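Side-chain contacts in protein Thf1 (Thermosynechococcus elongatus, PDB 5MJR), which associates with the FtsH protease complex involved in photosystem II repair and may take part in photosynthetic membrane biogenesis: residues 128-132 with 133-137; 119-122 with 123-127. All blocks are in the same frame, centred on the assembly; numbering follows the deposited sequence.

Contact 1: residues 128-132 with 133-137; sequences DELNS and GQPSA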
loop_
_atom_site.group_PDB
_atom_site.type_symbol
_atom_site.label_atom_id
_atom_site.label_comp_id
_atom_site.label_asym_id
_atom_site.label_seq_id
_atom_site.Cartn_x
_atom_site.Cartn_y
_atom_site.Cartn_z
ATOM N N ASP A 128 -11.016 18.212 9.331
ATOM C CA ASP A 128 -12.389 18.607 9.529
ATOM C C ASP A 128 -13.365 17.470 9.079
ATOM O O ASP A 128 -14.340 17.147 9.742
ATOM C CB ASP A 128 -12.715 19.851 8.745
ATOM C CG ASP A 128 -12.153 21.119 9.366
ATOM O OD1 ASP A 128 -11.749 21.043 10.574
ATOM O OD2 ASP A 128 -12.170 22.178 8.663
ATOM N N GLU A 129 -13.036 16.809 7.943
ATOM C CA GLU A 129 -13.867 15.719 7.447
ATOM C C GLU A 129 -13.809 14.511 8.385
ATOM O O GLU A 129 -14.841 13.913 8.735
ATOM C CB GLU A 129 -13.449 15.389 6.041
ATOM C CG GLU A 129 -14.436 14.520 5.406
ATOM C CD GLU A 129 -14.262 14.252 3.875
ATOM O OE1 GLU A 129 -13.555 15.002 3.128
ATOM O OE2 GLU A 129 -14.951 13.330 3.423
ATOM N N LEU A 130 -12.625 14.172 8.879
ATOM C CA LEU A 130 -12.508 13.099 9.883
ATOM C C LEU A 130 -13.323 13.453 11.156
ATOM O O LEU A 130 -14.058 12.614 11.698
ATOM C CB LEU A 130 -11.101 12.784 10.190
ATOM C CG LEU A 130 -10.286 12.139 9.046
ATOM C CD1 LEU A 130 -8.792 12.217 9.318
ATOM C CD2 LEU A 130 -10.696 10.713 8.826
ATOM N N ASN A 131 -13.147 14.698 11.604
ATOM C CA ASN A 131 -13.767 15.089 12.867
ATOM C C ASN A 131 -15.324 15.190 12.752
ATOM O O ASN A 131 -16.001 15.299 13.764
ATOM C CB ASN A 131 -13.115 16.382 13.313
ATOM C CG ASN A 131 -11.758 16.126 13.884
ATOM O OD1 ASN A 131 -11.495 15.051 14.447
ATOM N ND2 ASN A 131 -10.924 17.117 13.822
ATOM N N SER A 132 -15.869 15.292 11.577
ATOM C CA SER A 132 -17.339 15.312 11.331
ATOM C C SER A 132 -17.934 13.983 11.721
ATOM O O SER A 132 -19.172 13.895 11.864
ATOM C CB SER A 132 -17.572 15.540 9.787
ATOM O OG SER A 132 -17.427 14.192 8.979
ATOM N N GLY A 133 -17.076 12.918 11.779
ATOM C CA GLY A 133 -17.533 11.604 12.165
ATOM C C GLY A 133 -18.073 10.751 11.019
ATOM O O GLY A 133 -18.359 9.529 11.251
ATOM N N GLN A 134 -18.275 11.384 9.861
ATOM C CA GLN A 134 -18.827 10.663 8.656
ATOM C C GLN A 134 -18.011 10.981 7.414
ATOM O O GLN A 134 -18.518 11.515 6.441
ATOM C CB GLN A 134 -20.318 11.007 8.445
ATOM C CG GLN A 134 -21.217 10.454 9.585
ATOM C CD GLN A 134 -22.628 10.939 9.433
ATOM O OE1 GLN A 134 -23.281 10.627 8.437
ATOM N NE2 GLN A 134 -23.090 11.731 10.306
ATOM N N PRO A 135 -16.713 10.640 7.457
ATOM C CA PRO A 135 -15.870 10.974 6.308
ATOM C C PRO A 135 -16.310 10.196 5.091
ATOM O O PRO A 135 -16.742 9.015 5.239
ATOM C CB PRO A 135 -14.480 10.548 6.733
ATOM C CG PRO A 135 -14.723 9.554 7.861
ATOM C CD PRO A 135 -15.990 9.988 8.517
ATOM N N SER A 136 -16.075 10.840 3.944
ATOM C CA SER A 136 -16.239 10.181 2.673
ATOM C C SER A 136 -15.291 8.979 2.453
ATOM O O SER A 136 -14.287 8.917 3.126
ATOM C CB SER A 136 -15.972 11.295 1.545
ATOM O OG SER A 136 -14.533 11.750 1.476
ATOM N N ALA A 137 -15.655 8.103 1.525
ATOM C CA ALA A 137 -14.744 7.023 1.083
ATOM C C ALA A 137 -13.885 7.586 -0.060
ATOM O O ALA A 137 -14.377 8.267 -0.943
ATOM C CB ALA A 137 -15.519 5.806 0.609
HETATM O O HOH W 1 -14.283 14.777 0.478
HETATM O O HOH W 2 -21.262 12.294 12.576
#

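Contact 2: residues 119-122 with 123-127; sequences QGRP and LSQIL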
loop_
_atom_site.group_PDB
_atom_site.type_symbol
_atom_site.label_atom_id
_atom_site.label_comp_id
_atom_site.label_asym_id
_atom_site.label_seq_id
_atom_site.Cartn_x
_atom_site.Cartn_y
_atom_site.Cartn_z
ATOM N N GLN A 119 -6.750 15.454 -4.012
ATOM C CA GLN A 119 -5.638 16.226 -4.490
ATOM C C GLN A 119 -5.696 17.728 -4.152
ATOM O O GLN A 119 -6.764 18.346 -4.354
ATOM C CB GLN A 119 -5.584 16.068 -6.017
ATOM C CG GLN A 119 -4.186 16.035 -6.604
ATOM C CD GLN A 119 -4.185 15.344 -7.995
ATOM O OE1 GLN A 119 -4.697 15.970 -8.903
ATOM N NE2 GLN A 119 -3.747 14.017 -8.126
ATOM N N GLY A 120 -4.585 18.234 -3.545
ATOM C CA GLY A 120 -4.379 19.692 -3.259
ATOM C C GLY A 120 -4.773 20.228 -1.903
ATOM O O GLY A 120 -4.184 21.254 -1.434
ATOM N N ARG A 121 -5.611 19.461 -1.229
ATOM C CA ARG A 121 -6.206 19.903 0.033
ATOM C C ARG A 121 -5.228 20.051 1.109
ATOM O O ARG A 121 -4.221 19.276 1.211
ATOM C CB ARG A 121 -7.339 18.987 0.476
ATOM C CG ARG A 121 -8.455 18.852 -0.505
ATOM C CD ARG A 121 -9.571 17.971 0.060
ATOM N NE ARG A 121 -10.366 17.448 -1.052
ATOM C CZ ARG A 121 -11.485 16.761 -0.960
ATOM N NH1 ARG A 121 -12.125 16.545 0.180
ATOM N NH2 ARG A 121 -11.953 16.214 -2.101
ATOM N N PRO A 122 -5.479 21.123 1.959
ATOM C CA PRO A 122 -4.655 21.235 3.095
ATOM C C PRO A 122 -5.077 20.223 4.111
ATOM O O PRO A 122 -6.201 19.784 4.104
ATOM C CB PRO A 122 -4.920 22.718 3.575
ATOM C CG PRO A 122 -6.401 22.853 3.239
ATOM C CD PRO A 122 -6.417 22.237 1.860
ATOM N N LEU A 123 -4.088 19.849 4.961
ATOM C CA LEU A 123 -4.413 18.904 5.970
ATOM C C LEU A 123 -5.695 19.346 6.871
ATOM O O LEU A 123 -6.492 18.466 7.282
ATOM C CB LEU A 123 -3.247 18.706 6.936
ATOM C CG LEU A 123 -3.264 17.589 7.889
ATOM C CD1 LEU A 123 -3.447 16.260 7.254
ATOM C CD2 LEU A 123 -2.065 17.707 8.806
ATOM N N SER A 124 -5.878 20.682 7.090
ATOM C CA SER A 124 -6.980 21.127 7.931
ATOM C C SER A 124 -8.347 20.635 7.406
ATOM O O SER A 124 -9.248 20.304 8.204
ATOM C CB SER A 124 -7.000 22.660 7.971
ATOM O OG SER A 124 -7.095 23.247 6.724
ATOM N N GLN A 125 -8.534 20.601 6.086
ATOM C CA GLN A 125 -9.807 20.149 5.520
ATOM C C GLN A 125 -10.022 18.631 5.698
ATOM O O GLN A 125 -11.166 18.212 5.942
ATOM C CB GLN A 125 -9.898 20.496 3.998
ATOM C CG GLN A 125 -10.149 21.928 3.737
ATOM C CD GLN A 125 -10.078 22.300 2.260
ATOM O OE1 GLN A 125 -9.491 21.546 1.389
ATOM N NE2 GLN A 125 -10.660 23.470 1.956
ATOM N N ILE A 126 -8.950 17.866 5.617
ATOM C CA ILE A 126 -8.983 16.426 5.899
ATOM C C ILE A 126 -9.367 16.199 7.369
ATOM O O ILE A 126 -10.203 15.309 7.702
ATOM C CB ILE A 126 -7.618 15.826 5.554
ATOM C CG1 ILE A 126 -7.304 15.972 4.039
ATOM C CG2 ILE A 126 -7.571 14.361 5.944
ATOM C CD1 ILE A 126 -8.332 15.447 3.101
ATOM N N LEU A 127 -8.744 16.929 8.283
ATOM C CA LEU A 127 -9.025 16.790 9.712
ATOM C C LEU A 127 -10.522 17.156 9.965
ATOM O O LEU A 127 -11.169 16.477 10.717
ATOM C CB LEU A 127 -8.097 17.656 10.511
ATOM C CG LEU A 127 -6.603 17.357 10.450
ATOM C CD1 LEU A 127 -5.689 18.378 11.134
ATOM C CD2 LEU A 127 -6.285 15.996 11.057
HETATM O O HOH W 3 -11.747 17.057 3.099
#

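Contact 1: residues 128-132 with 133-137
G133 N-H reaches back to L130 O, a hydrogen bond of 3.0 Å. G133 is the first residue to leave helical angles, with positive phi (87°); a CB here would run into the carbonyl oxygen of S132. Q134 follows, and its backbone N-H donates to S132 OG, 3.1 Å away and nearly straight. That hydroxyl gives its own proton to E129 O (2.6 Å), in the carbonyl plane and on a lone pair, so one serine links the last helical turn to the outgoing loop. A water also bridges S132 O and Q134 NE2. This is a helix C-terminus whose chain doubles back over the turn it has just left. P135 lies against that turn, its CA 3.9 Å from E129 CG and its CG at van der Waals distance from L130 CD2. At S136, E129 OE2 takes two bonds: the backbone N (2.8 Å) on its anti side and the hydroxyl (2.5 Å) on its syn side. With CG anti to its N (chi1 -167°) and the chain extended, E129 carries its carboxylate past P135 to that grip. Cut back to an alanine, this position would probably leave S136 N without its acceptor and the loop near S136 less firmly held, though Y118 OH would still hold the S136 hydroxyl by its own hydrogen bond. A water joins S136 OG to E129 OE1.

Contact 2: residues 119-122 with 123-127
Q125 brings its side-chain amide up against the CD and CG atoms of the P122 ring, with Q125 OE1 3.2 Å from P122 CD. The same oxygen lies 3.5 Å from both CB and CG of R121, so it rests among aliphatic carbons of both loop residues. S124 OG touches the same ring at P122 CG, 3.6 Å away. Beneath these contacts, P122 holds the N-cap position of helix 123-131, and its carbonyl O accepts Q125 N at 3.2 Å, a bent bond (136°) in the first turn. R121 runs out extended with CG anti to its carbonyl carbon (chi1 -58°), crossing Q125 at about a right angle, and its CD meets I126 CD1 at 4.1 Å. At the far end, a water in the guanidinium plane accepts from NH1 and reaches Q125 O weakly, while NH2 bonds to Q117 O, tying the arginine back to an earlier part of its own loop. Farther out, G120 makes a backbone hydrogen bond with E162, at the end of helix 150-162, and R121 makes one with A164. I126 packs on Y118, L139 and L163, while L123 and L127 lean on helix 171-178.

Overall arrangement
Following the chain from the N terminus, the loop after helix 105-113 enters contact 2, where residues 119-122 lead into the first turn of helix 123-131. The same helix then runs into contact 1, where 133-137 fold back on its last turn and start the loop toward helix 150-162. The two contacts are in series, neither nested nor crossed, with centres about 12 Å apart at the two ends of one short helix. They meet where R121 NH1 and E129 OE1 approach in a long, weak ionic contact. Y118 adds a second link, since it reaches residues of both contacts. L139 likewise packs on I126 and E129, so both flanking loops are tied to this helix.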